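Local coordinates for protein alpha-1,2-mannosidase (Bacteroides thetaiotaomicron, PDB 2WW2) that probably hydrolyses alpha-mannosidic linkages with inversion of configuration, as a calcium-dependent glycoside hydrolase of family 92, at residues E541-R546 with D595-P600; S549-P554 with H589-Y594; W522-F527 with E531-L536; P684-A689 with Q722-Q727. One frame throughout, in Å; residues are numbered along the deposited sequence.

Contact 1: E541-R546 with D595-P600; sequences EPMIAR and DYIGQP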
# COMPACT_ATOMS: atom_id res chain seq x y z
N GLU A 541 12.70 -23.99 -9.78
CA GLU A 541 11.26 -23.78 -9.62
C GLU A 541 10.90 -22.67 -8.64
O GLU A 541 10.16 -21.76 -8.98
CB GLU A 541 10.57 -25.09 -9.23
CG GLU A 541 9.08 -24.97 -8.95
CD GLU A 541 8.47 -26.35 -8.78
OE1 GLU A 541 8.51 -26.88 -7.64
OE2 GLU A 541 7.98 -26.91 -9.80
N PRO A 542 11.41 -22.76 -7.41
CA PRO A 542 11.13 -21.72 -6.43
C PRO A 542 11.72 -20.36 -6.82
O PRO A 542 11.15 -19.33 -6.48
CB PRO A 542 11.82 -22.23 -5.16
CG PRO A 542 11.99 -23.66 -5.36
CD PRO A 542 12.15 -23.89 -6.82
N MET A 543 12.85 -20.36 -7.52
CA MET A 543 13.43 -19.10 -7.96
C MET A 543 12.58 -18.43 -9.03
O MET A 543 12.36 -17.23 -8.99
CB MET A 543 14.88 -19.26 -8.45
CG MET A 543 15.45 -17.91 -8.87
SD MET A 543 17.09 -17.95 -9.59
CE MET A 543 18.11 -17.80 -8.16
N ILE A 544 12.11 -19.22 -9.98
CA ILE A 544 11.22 -18.71 -11.01
C ILE A 544 9.95 -18.10 -10.39
O ILE A 544 9.46 -17.06 -10.84
CB ILE A 544 10.82 -19.83 -11.99
CG1 ILE A 544 12.01 -20.23 -12.86
CG2 ILE A 544 9.61 -19.41 -12.82
CD1 ILE A 544 11.86 -21.60 -13.53
N ALA A 545 9.44 -18.75 -9.35
CA ALA A 545 8.23 -18.29 -8.68
C ALA A 545 8.47 -16.95 -8.00
O ALA A 545 7.62 -16.08 -8.01
CB ALA A 545 7.76 -19.32 -7.66
N ARG A 546 9.64 -16.79 -7.41
CA ARG A 546 9.97 -15.55 -6.73
C ARG A 546 10.21 -14.40 -7.69
O ARG A 546 9.87 -13.25 -7.39
CB ARG A 546 11.13 -15.77 -5.79
CG ARG A 546 10.74 -16.77 -4.72
CD ARG A 546 11.86 -17.05 -3.76
NE ARG A 546 12.30 -15.84 -3.06
CZ ARG A 546 13.07 -15.88 -1.98
NH1 ARG A 546 13.46 -17.05 -1.49
NH2 ARG A 546 13.45 -14.75 -1.39
N ASP A 595 16.91 -16.50 -17.82
CA ASP A 595 17.84 -17.09 -18.82
C ASP A 595 18.71 -18.18 -18.23
O ASP A 595 19.27 -19.00 -18.96
CB ASP A 595 18.80 -16.03 -19.38
CG ASP A 595 18.20 -15.17 -20.49
OD1 ASP A 595 17.14 -15.50 -21.04
OD2 ASP A 595 18.84 -14.15 -20.85
N TYR A 596 18.86 -18.16 -16.90
CA TYR A 596 19.78 -19.06 -16.19
C TYR A 596 19.07 -20.29 -15.63
O TYR A 596 19.72 -21.25 -15.17
CB TYR A 596 20.47 -18.30 -15.03
CG TYR A 596 21.37 -17.18 -15.50
CD1 TYR A 596 22.76 -17.29 -15.40
CD2 TYR A 596 20.84 -16.02 -16.05
CE1 TYR A 596 23.60 -16.27 -15.84
CE2 TYR A 596 21.66 -14.99 -16.50
CZ TYR A 596 23.04 -15.12 -16.40
OH TYR A 596 23.84 -14.11 -16.86
N ILE A 597 17.74 -20.26 -15.63
CA ILE A 597 16.98 -21.29 -14.95
C ILE A 597 15.87 -21.84 -15.83
O ILE A 597 14.89 -22.38 -15.32
CB ILE A 597 16.41 -20.76 -13.60
CG1 ILE A 597 15.45 -19.60 -13.84
CG2 ILE A 597 17.53 -20.26 -12.73
CD1 ILE A 597 15.15 -18.80 -12.59
N GLY A 598 15.99 -21.65 -17.14
CA GLY A 598 15.21 -22.43 -18.10
C GLY A 598 13.94 -21.83 -18.67
O GLY A 598 13.19 -22.53 -19.35
N GLN A 599 13.68 -20.56 -18.42
CA GLN A 599 12.48 -19.96 -18.99
C GLN A 599 12.75 -18.60 -19.62
O GLN A 599 12.22 -17.58 -19.16
CB GLN A 599 11.38 -19.86 -17.93
CG GLN A 599 11.03 -21.21 -17.26
CD GLN A 599 9.77 -21.12 -16.42
OE1 GLN A 599 9.39 -20.05 -15.95
NE2 GLN A 599 9.12 -22.26 -16.22
N PRO A 600 13.58 -18.58 -20.68
CA PRO A 600 13.98 -17.32 -21.33
C PRO A 600 12.79 -16.50 -21.84
O PRO A 600 12.90 -15.28 -21.98
CB PRO A 600 14.89 -17.77 -22.50
CG PRO A 600 14.67 -19.24 -22.63
CD PRO A 600 14.25 -19.75 -21.27

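Contact 2: S549-P554 with H589-Y594; sequences SMFVAP and HAIYLY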
# COMPACT_ATOMS: atom_id res chain seq x y z
N SER A 549 6.88 -13.35 -8.69
CA SER A 549 6.24 -12.54 -7.64
C SER A 549 6.76 -11.10 -7.62
O SER A 549 6.29 -10.26 -6.84
CB SER A 549 6.41 -13.19 -6.26
OG SER A 549 7.71 -12.99 -5.74
N MET A 550 7.72 -10.80 -8.49
CA MET A 550 8.19 -9.43 -8.63
C MET A 550 7.54 -8.75 -9.82
O MET A 550 7.22 -7.57 -9.74
CB MET A 550 9.71 -9.38 -8.79
CG MET A 550 10.47 -9.33 -7.49
SD MET A 550 12.17 -8.81 -7.81
CE MET A 550 12.65 -8.14 -6.22
N PHE A 551 7.34 -9.49 -10.90
CA PHE A 551 6.85 -8.91 -12.16
C PHE A 551 5.40 -9.27 -12.49
O PHE A 551 4.95 -9.05 -13.62
CB PHE A 551 7.71 -9.35 -13.33
CG PHE A 551 9.17 -9.28 -13.06
CD1 PHE A 551 9.79 -8.07 -12.85
CD2 PHE A 551 9.94 -10.43 -13.04
CE1 PHE A 551 11.14 -8.00 -12.61
CE2 PHE A 551 11.29 -10.37 -12.80
CZ PHE A 551 11.90 -9.15 -12.58
N VAL A 552 4.67 -9.82 -11.53
CA VAL A 552 3.33 -10.35 -11.77
C VAL A 552 2.36 -9.35 -12.43
O VAL A 552 2.40 -8.15 -12.15
CB VAL A 552 2.68 -10.86 -10.46
N ALA A 553 1.48 -9.86 -13.28
CA ALA A 553 0.44 -9.04 -13.90
C ALA A 553 -0.53 -8.50 -12.84
O ALA A 553 -0.66 -9.05 -11.74
CB ALA A 553 -0.31 -9.84 -14.97
N PRO A 554 -1.22 -7.39 -13.18
CA PRO A 554 -2.23 -6.86 -12.28
C PRO A 554 -3.44 -7.80 -12.17
O PRO A 554 -3.75 -8.52 -13.13
CB PRO A 554 -2.65 -5.56 -12.96
N HIS A 589 19.62 -6.43 -12.81
CA HIS A 589 19.87 -7.61 -13.65
C HIS A 589 18.76 -8.66 -13.55
O HIS A 589 18.75 -9.62 -14.31
CB HIS A 589 21.17 -8.28 -13.20
CG HIS A 589 21.04 -8.98 -11.89
ND1 HIS A 589 20.91 -8.31 -10.69
CD2 HIS A 589 20.98 -10.30 -11.58
CE1 HIS A 589 20.79 -9.18 -9.70
NE2 HIS A 589 20.83 -10.40 -10.22
N ALA A 590 17.82 -8.48 -12.62
CA ALA A 590 16.98 -9.62 -12.21
C ALA A 590 16.06 -10.15 -13.31
O ALA A 590 15.80 -11.36 -13.39
CB ALA A 590 16.19 -9.29 -10.94
N ILE A 591 15.55 -9.28 -14.17
CA ILE A 591 14.70 -9.75 -15.26
C ILE A 591 15.41 -10.78 -16.15
O ILE A 591 14.76 -11.65 -16.73
CB ILE A 591 14.17 -8.61 -16.14
CG1 ILE A 591 13.06 -7.89 -15.40
CG2 ILE A 591 13.58 -9.18 -17.43
CD1 ILE A 591 12.40 -6.76 -16.22
N TYR A 592 16.74 -10.70 -16.21
CA TYR A 592 17.50 -11.60 -17.08
C TYR A 592 17.74 -12.95 -16.42
O TYR A 592 18.27 -13.85 -17.08
CB TYR A 592 18.84 -10.98 -17.49
CG TYR A 592 18.69 -9.87 -18.51
CD1 TYR A 592 18.64 -10.16 -19.88
CD2 TYR A 592 18.54 -8.55 -18.11
CE1 TYR A 592 18.48 -9.15 -20.82
CE2 TYR A 592 18.36 -7.52 -19.05
CZ TYR A 592 18.33 -7.85 -20.41
OH TYR A 592 18.17 -6.85 -21.35
N LEU A 593 17.37 -13.10 -15.16
CA LEU A 593 17.71 -14.34 -14.43
C LEU A 593 16.93 -15.55 -14.97
O LEU A 593 17.37 -16.69 -14.81
CB LEU A 593 17.52 -14.18 -12.92
CG LEU A 593 18.56 -13.28 -12.23
CD1 LEU A 593 18.18 -13.00 -10.76
CD2 LEU A 593 19.92 -13.91 -12.30
N TYR A 594 15.79 -15.33 -15.60
CA TYR A 594 15.07 -16.45 -16.21
C TYR A 594 15.93 -17.19 -17.24
O TYR A 594 15.68 -18.36 -17.50
CB TYR A 594 13.79 -16.02 -16.87
CG TYR A 594 12.71 -15.43 -15.96
CD1 TYR A 594 11.89 -16.25 -15.19
CD2 TYR A 594 12.48 -14.06 -15.94
CE1 TYR A 594 10.87 -15.71 -14.40
CE2 TYR A 594 11.47 -13.51 -15.14
CZ TYR A 594 10.68 -14.34 -14.38
OH TYR A 594 9.67 -13.78 -13.61

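Contact 3: W522-F527 with E531-L536; sequences WTWSVF and EGLSEL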
# COMPACT_ATOMS: atom_id res chain seq x y z
N TRP A 522 17.92 -6.92 -2.14
CA TRP A 522 19.31 -7.36 -1.96
C TRP A 522 19.51 -8.88 -2.05
O TRP A 522 20.61 -9.37 -2.33
CB TRP A 522 19.90 -6.76 -0.67
CG TRP A 522 20.32 -5.35 -0.90
CD1 TRP A 522 19.59 -4.21 -0.64
CD2 TRP A 522 21.55 -4.91 -1.50
NE1 TRP A 522 20.31 -3.09 -1.03
CE2 TRP A 522 21.51 -3.50 -1.57
CE3 TRP A 522 22.68 -5.59 -2.00
CZ2 TRP A 522 22.56 -2.75 -2.11
CZ3 TRP A 522 23.72 -4.84 -2.52
CH2 TRP A 522 23.66 -3.43 -2.57
N THR A 523 18.43 -9.63 -1.85
CA THR A 523 18.50 -11.08 -1.97
C THR A 523 18.92 -11.52 -3.38
O THR A 523 19.49 -12.59 -3.56
CB THR A 523 17.17 -11.74 -1.53
OG1 THR A 523 17.02 -11.54 -0.12
CG2 THR A 523 17.15 -13.26 -1.83
N TRP A 524 18.67 -10.67 -4.38
CA TRP A 524 19.03 -11.00 -5.77
C TRP A 524 20.46 -10.64 -6.15
O TRP A 524 20.89 -10.90 -7.28
CB TRP A 524 18.06 -10.30 -6.73
CG TRP A 524 16.66 -10.75 -6.46
CD1 TRP A 524 15.70 -10.09 -5.74
CD2 TRP A 524 16.07 -12.00 -6.84
NE1 TRP A 524 14.55 -10.84 -5.67
CE2 TRP A 524 14.76 -12.02 -6.34
CE3 TRP A 524 16.53 -13.10 -7.58
CZ2 TRP A 524 13.89 -13.09 -6.55
CZ3 TRP A 524 15.67 -14.18 -7.77
CH2 TRP A 524 14.36 -14.15 -7.26
N SER A 525 21.19 -10.02 -5.23
CA SER A 525 22.51 -9.49 -5.55
C SER A 525 23.58 -10.59 -5.56
O SER A 525 24.53 -10.56 -4.76
CB SER A 525 22.90 -8.36 -4.58
OG SER A 525 24.05 -7.68 -5.04
N VAL A 526 23.41 -11.56 -6.46
CA VAL A 526 24.36 -12.65 -6.60
C VAL A 526 24.53 -12.91 -8.10
O VAL A 526 24.20 -13.98 -8.60
CB VAL A 526 23.86 -13.94 -5.89
CG1 VAL A 526 24.98 -14.99 -5.79
CG2 VAL A 526 23.35 -13.59 -4.48
N PHE A 527 25.06 -11.94 -8.82
CA PHE A 527 25.11 -12.10 -10.26
C PHE A 527 26.27 -12.95 -10.76
O PHE A 527 26.27 -13.35 -11.91
CB PHE A 527 25.05 -10.75 -10.99
CG PHE A 527 25.43 -9.59 -10.14
CD1 PHE A 527 26.75 -9.19 -10.06
CD2 PHE A 527 24.47 -8.91 -9.42
CE1 PHE A 527 27.11 -8.11 -9.27
CE2 PHE A 527 24.82 -7.82 -8.61
CZ PHE A 527 26.15 -7.43 -8.55
N GLU A 531 23.02 -19.75 -10.20
CA GLU A 531 22.72 -21.14 -9.88
C GLU A 531 22.85 -21.38 -8.38
O GLU A 531 22.02 -22.07 -7.77
CB GLU A 531 23.62 -22.10 -10.68
CG GLU A 531 23.37 -23.58 -10.42
CD GLU A 531 21.97 -24.05 -10.86
OE1 GLU A 531 21.35 -23.44 -11.76
OE2 GLU A 531 21.50 -25.06 -10.29
N GLY A 532 23.88 -20.81 -7.76
CA GLY A 532 24.04 -20.95 -6.31
C GLY A 532 22.91 -20.26 -5.55
O GLY A 532 22.48 -20.72 -4.50
N LEU A 533 22.44 -19.13 -6.07
CA LEU A 533 21.29 -18.48 -5.43
C LEU A 533 20.05 -19.37 -5.54
O LEU A 533 19.30 -19.53 -4.56
CB LEU A 533 21.03 -17.08 -6.02
CG LEU A 533 19.89 -16.30 -5.35
CD1 LEU A 533 20.18 -16.11 -3.85
CD2 LEU A 533 19.68 -14.95 -6.03
N SER A 534 19.81 -19.96 -6.71
CA SER A 534 18.65 -20.83 -6.85
C SER A 534 18.76 -22.01 -5.90
O SER A 534 17.75 -22.47 -5.37
CB SER A 534 18.44 -21.30 -8.29
OG SER A 534 19.24 -22.42 -8.58
N GLU A 535 19.98 -22.49 -5.65
CA GLU A 535 20.17 -23.57 -4.68
C GLU A 535 19.70 -23.14 -3.30
O GLU A 535 19.04 -23.91 -2.59
CB GLU A 535 21.64 -23.99 -4.59
CG GLU A 535 22.14 -24.79 -5.76
CD GLU A 535 23.64 -25.06 -5.69
OE1 GLU A 535 24.16 -25.71 -6.61
OE2 GLU A 535 24.30 -24.60 -4.71
N LEU A 536 20.08 -21.94 -2.89
CA LEU A 536 19.61 -21.41 -1.62
C LEU A 536 18.08 -21.38 -1.60
O LEU A 536 17.47 -21.71 -0.59
CB LEU A 536 20.17 -19.99 -1.39
CG LEU A 536 21.67 -19.90 -1.15
CD1 LEU A 536 22.09 -18.45 -0.97
CD2 LEU A 536 22.11 -20.73 0.05

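Contact 4: P684-A689 with Q722-Q727; sequences PYIRKA and QQRGTQ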
# COMPACT_ATOMS: atom_id res chain seq x y z
N PRO A 684 7.14 -10.00 -28.50
CA PRO A 684 8.37 -9.91 -27.70
C PRO A 684 9.19 -11.20 -27.67
O PRO A 684 10.34 -11.18 -27.23
CB PRO A 684 7.83 -9.61 -26.30
CG PRO A 684 6.52 -10.39 -26.26
CD PRO A 684 5.95 -10.24 -27.66
N TYR A 685 8.61 -12.31 -28.11
CA TYR A 685 9.22 -13.63 -27.90
C TYR A 685 10.17 -14.03 -29.03
O TYR A 685 9.88 -13.79 -30.20
CB TYR A 685 8.14 -14.71 -27.75
CG TYR A 685 7.22 -14.48 -26.57
CD1 TYR A 685 7.70 -14.62 -25.27
CD2 TYR A 685 5.89 -14.10 -26.76
CE1 TYR A 685 6.87 -14.39 -24.17
CE2 TYR A 685 5.06 -13.88 -25.68
CZ TYR A 685 5.55 -14.03 -24.38
OH TYR A 685 4.73 -13.82 -23.29
N ILE A 686 11.27 -14.69 -28.67
CA ILE A 686 12.15 -15.27 -29.69
C ILE A 686 11.68 -16.70 -30.00
O ILE A 686 11.74 -17.59 -29.15
CB ILE A 686 13.63 -15.27 -29.23
CG1 ILE A 686 14.14 -13.84 -28.99
CG2 ILE A 686 14.53 -16.02 -30.22
CD1 ILE A 686 15.46 -13.80 -28.24
N ARG A 687 11.18 -16.92 -31.21
CA ARG A 687 10.74 -18.26 -31.61
C ARG A 687 11.94 -19.09 -32.05
O ARG A 687 12.09 -20.26 -31.66
CB ARG A 687 9.69 -18.20 -32.72
CG ARG A 687 9.26 -19.58 -33.23
CD ARG A 687 8.16 -19.51 -34.28
NE ARG A 687 8.57 -18.73 -35.45
CZ ARG A 687 9.30 -19.19 -36.45
NH1 ARG A 687 9.72 -20.46 -36.45
NH2 ARG A 687 9.62 -18.40 -37.46
N LYS A 688 12.80 -18.49 -32.86
CA LYS A 688 13.96 -19.18 -33.40
C LYS A 688 15.10 -18.18 -33.57
O LYS A 688 14.86 -16.98 -33.78
CB LYS A 688 13.58 -19.77 -34.77
CG LYS A 688 14.64 -20.65 -35.40
CD LYS A 688 14.19 -21.13 -36.79
CE LYS A 688 15.33 -21.88 -37.48
NZ LYS A 688 15.24 -21.85 -38.98
N ALA A 689 16.34 -18.65 -33.48
CA ALA A 689 17.49 -17.79 -33.75
C ALA A 689 18.58 -18.49 -34.58
O ALA A 689 18.83 -19.69 -34.42
CB ALA A 689 18.08 -17.25 -32.45
N GLN A 722 8.35 -22.57 -25.81
CA GLN A 722 8.75 -23.18 -24.55
C GLN A 722 9.73 -24.33 -24.71
O GLN A 722 10.13 -24.93 -23.72
CB GLN A 722 7.52 -23.60 -23.72
CG GLN A 722 6.82 -22.39 -23.12
CD GLN A 722 5.48 -22.70 -22.52
OE1 GLN A 722 5.18 -23.85 -22.22
NE2 GLN A 722 4.67 -21.68 -22.32
N GLN A 723 10.10 -24.63 -25.95
CA GLN A 723 11.09 -25.68 -26.21
C GLN A 723 12.47 -25.11 -26.47
O GLN A 723 13.39 -25.86 -26.77
CB GLN A 723 10.72 -26.52 -27.43
CG GLN A 723 9.27 -26.95 -27.50
CD GLN A 723 9.06 -28.16 -28.36
OE1 GLN A 723 8.46 -28.08 -29.43
NE2 GLN A 723 9.57 -29.31 -27.89
N ARG A 724 12.61 -23.79 -26.42
CA ARG A 724 13.88 -23.17 -26.78
C ARG A 724 14.58 -22.58 -25.57
O ARG A 724 13.97 -21.87 -24.77
CB ARG A 724 13.65 -22.06 -27.83
CG ARG A 724 14.89 -21.28 -28.15
CD ARG A 724 14.68 -20.20 -29.22
NE ARG A 724 15.99 -19.66 -29.55
CZ ARG A 724 16.65 -18.81 -28.77
NH1 ARG A 724 16.06 -18.34 -27.69
NH2 ARG A 724 17.87 -18.41 -29.10
N GLY A 725 15.87 -22.85 -25.44
CA GLY A 725 16.66 -22.22 -24.39
C GLY A 725 16.43 -22.80 -23.01
O GLY A 725 16.66 -22.13 -22.00
N THR A 726 15.99 -24.06 -22.95
CA THR A 726 15.61 -24.68 -21.68
C THR A 726 16.64 -25.68 -21.16
O THR A 726 16.50 -26.21 -20.06
CB THR A 726 14.26 -25.41 -21.81
OG1 THR A 726 14.39 -26.45 -22.79
CG2 THR A 726 13.17 -24.45 -22.26
N GLN A 727 17.69 -25.94 -21.93
CA GLN A 727 18.68 -26.95 -21.53
C GLN A 727 19.87 -26.37 -20.75
O GLN A 727 20.21 -25.22 -20.91
CB GLN A 727 19.20 -27.67 -22.78
CG GLN A 727 18.10 -28.34 -23.57
CD GLN A 727 17.34 -29.34 -22.72
OE1 GLN A 727 17.93 -30.29 -22.20
NE2 GLN A 727 16.04 -29.12 -22.55
O HOH W 1 13.39 -18.08 -26.91
O HOH W 2 16.71 -20.97 -31.96

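Contact 1: E541-R546 with D595-P600
M543, the first residue of 541-546 to meet the loop 595-600, lays its thioether beside the methyl groups of I597. Its SD lies 3.7 Å from CD1 of I597, and the two side chains cross at about a right angle. A flexible, unbranched methionine suits this place: its chain runs straight out from the helix and then bends at chi3 (-89°), carrying CE on to L533 and S534 of helix 530-537.

I544 comes next and carries most of the contact. Its CG1 is pressed against CD1 of I597 at 3.5 Å, closer than carbon atoms usually pack. I597 holds its own CG1 between its backbone N and carbonyl carbon (chi1 62°), which aims CD1 at both M543 and I544. CG2, the other branch of I544, sits 3.2 Å from OE1 of Q599. At the end of the CG1 branch, I544 CD1 rests 3.6 Å from Q599 CD. The oxygen OE1 thus touches the isoleucine and also accepts a hydrogen bond from K602, while CD and CG of Q599 pack on I544 CD1. Cutting I544 back to an alanine removes CG1, CG2 and CD1, and is likely to leave I597 CD1 and the Q599 amide without their apolar neighbour, opening a gap between helix and loop.

Such packing of a helix against the loop leading into another helix is consistent with the (alpha/alpha)6 barrel of family 92 enzymes.

Contact 2: S549-P554 with H589-Y594
F551 drives its ring between I591 and Y594, and the packing is tightest at the far end of that ring. Its CG lies beside the backbone N (chi1 -45°), which turns the ring toward both partners. CZ of F551 lies 3.3 Å from CG1 of I591, with CE1 almost as near, and the two side chains cross obliquely. On another part of the rim, OH of Y594 sits in the plane of the phenylalanine ring, at its edge, 3.4 Å from CD2 of F551. The tyrosine suits this place because its ring carbons pack against F551 (CE2 to CE2 3.9 Å) while its hydroxyl is hydrogen-bonded to D548.

The partner segment 589-594 is coiled into short helical turns, with Y592 N bonded to H589 O at 3.0 Å. These turns lie in the loop before helix 600-613, whose V610 also touches I591. In the catalytic domain, probably an (alpha/alpha)6 barrel as in its relatives, the contact thus ties the end of helix 540-551 to a loop joining two others. H606 and Y580 add further rings around F551, and CB of M550 lies over the centre of one face.

The other side is loose. Beyond F551 the chain leaves the helix in extended form through V552 to the exposed A553 and on to P554, making no contact with 589-594.

Contact 3: W522-F527 with E531-L536
L533 reaches from helix 530-537 into the bend formed by T523, W524 and V526, closing the tight turn between the short helix 519-522 and helix 530-537 within the catalytic domain. The loop 522-527 turns twice: a type I beta turn from W522 to S525 is followed by an inverse gamma turn centred on S525. Their bonds, S525 N to W522 O and the short V526 N to W524 O (2.7 Å), fold the chain back so that it can receive a side chain from the helix that follows.

The apolar contacts come from the two methyl groups of the leucine, which part to serve different neighbours. With CG anti to the backbone N (chi1 -177°), the fork is carried straight away from the helix. CD2 of L533 then lies 4.0 Å from CE3 of W524, where the two side chains cross at about a right angle, and CD1 of L533 lies 4.1 Å from CG2 of V526. These are ordinary van der Waals distances. A branched leucine suits this place because it can fill both sides of the bend at once, and the beta-branched valine meets it with one methyl. The indole of W524 continues to L547 and M550 on helix 540-551, so it joins this turn to the next helix.

Polar bonds lie around the contact. T523, the second residue of the beta turn, is bonded through OG1 to S519 O and M492 N, while E535 forms a salt bridge with R482.

One van der Waals contact joins a polar atom to apolar ones: the peptide oxygen of T523 faces the leucine fork, 3.4 Å from CD2 of L533 and 3.6 Å from CD1.

Contact 4: P684-A689 with Q722-Q727
A classic beta bulge at R687 and K688, both set against S715 of the adjoining strand, marks the place where R724 reaches over to strand 685-691. The aliphatic part of the arginine packs first: its CD is 3.6 Å from the carbonyl O of R687. R724 starts out opposite its own backbone N (chi1 174°) and stays extended to NE, long enough to bridge the interval from its loop to the strand. Its flat guanidinium group then meets I686, whose CG2 stands over the centre of one face, 3.7 Å above the plane, while NH2 approaches CB of A689 at 3.6 Å.

The strand belongs to a mixed sheet, where it runs antiparallel to both 710-717 and 694-695, and the loop 722-727 follows 710-717. Two waters join loop to strand. One accepts from R724 NH1 and donates to I686 O, each bond 2.8 Å long. The second lies at the edge of the guanidinium, in its plane, and accepts from R724 NE and A689 N. NH2 is bonded to F696 O, so each of the three nitrogens has a partner, as befits a buried charge. A leucine in its place would probably leave the water at I686 O without its NH1 donor, the other water with A689 N alone of its two donors, and F696 O without its mate.

G725, at a phi of 76°, lets the chain turn directly after R724. Q722, earlier in the loop, hydrogen-bonds T57 and S59 of a neighbouring subunit.

Contacts 1, 2 and 3 form one continuous body of packing around helix 540-551. Contact 2 is nested inside the loop closed by contact 1; their centres are about 9 Å apart, joined by a probable hydrogen bond from Q599 N to Y594 O (3.1 Å). Contact 3 centres about 12 Å from contact 1 and 14 Å from contact 2, and W524 reaches both. Contact 4 is more peripheral: it touches contact 1, where CD of P600 lies 3.5 Å from O of G725, but remains about 9 Å from contact 3 at the nearest atoms. Contacts 1 and 4 both border a neighbouring subunit. None of the segments supplies a ligand to either bound sodium ion.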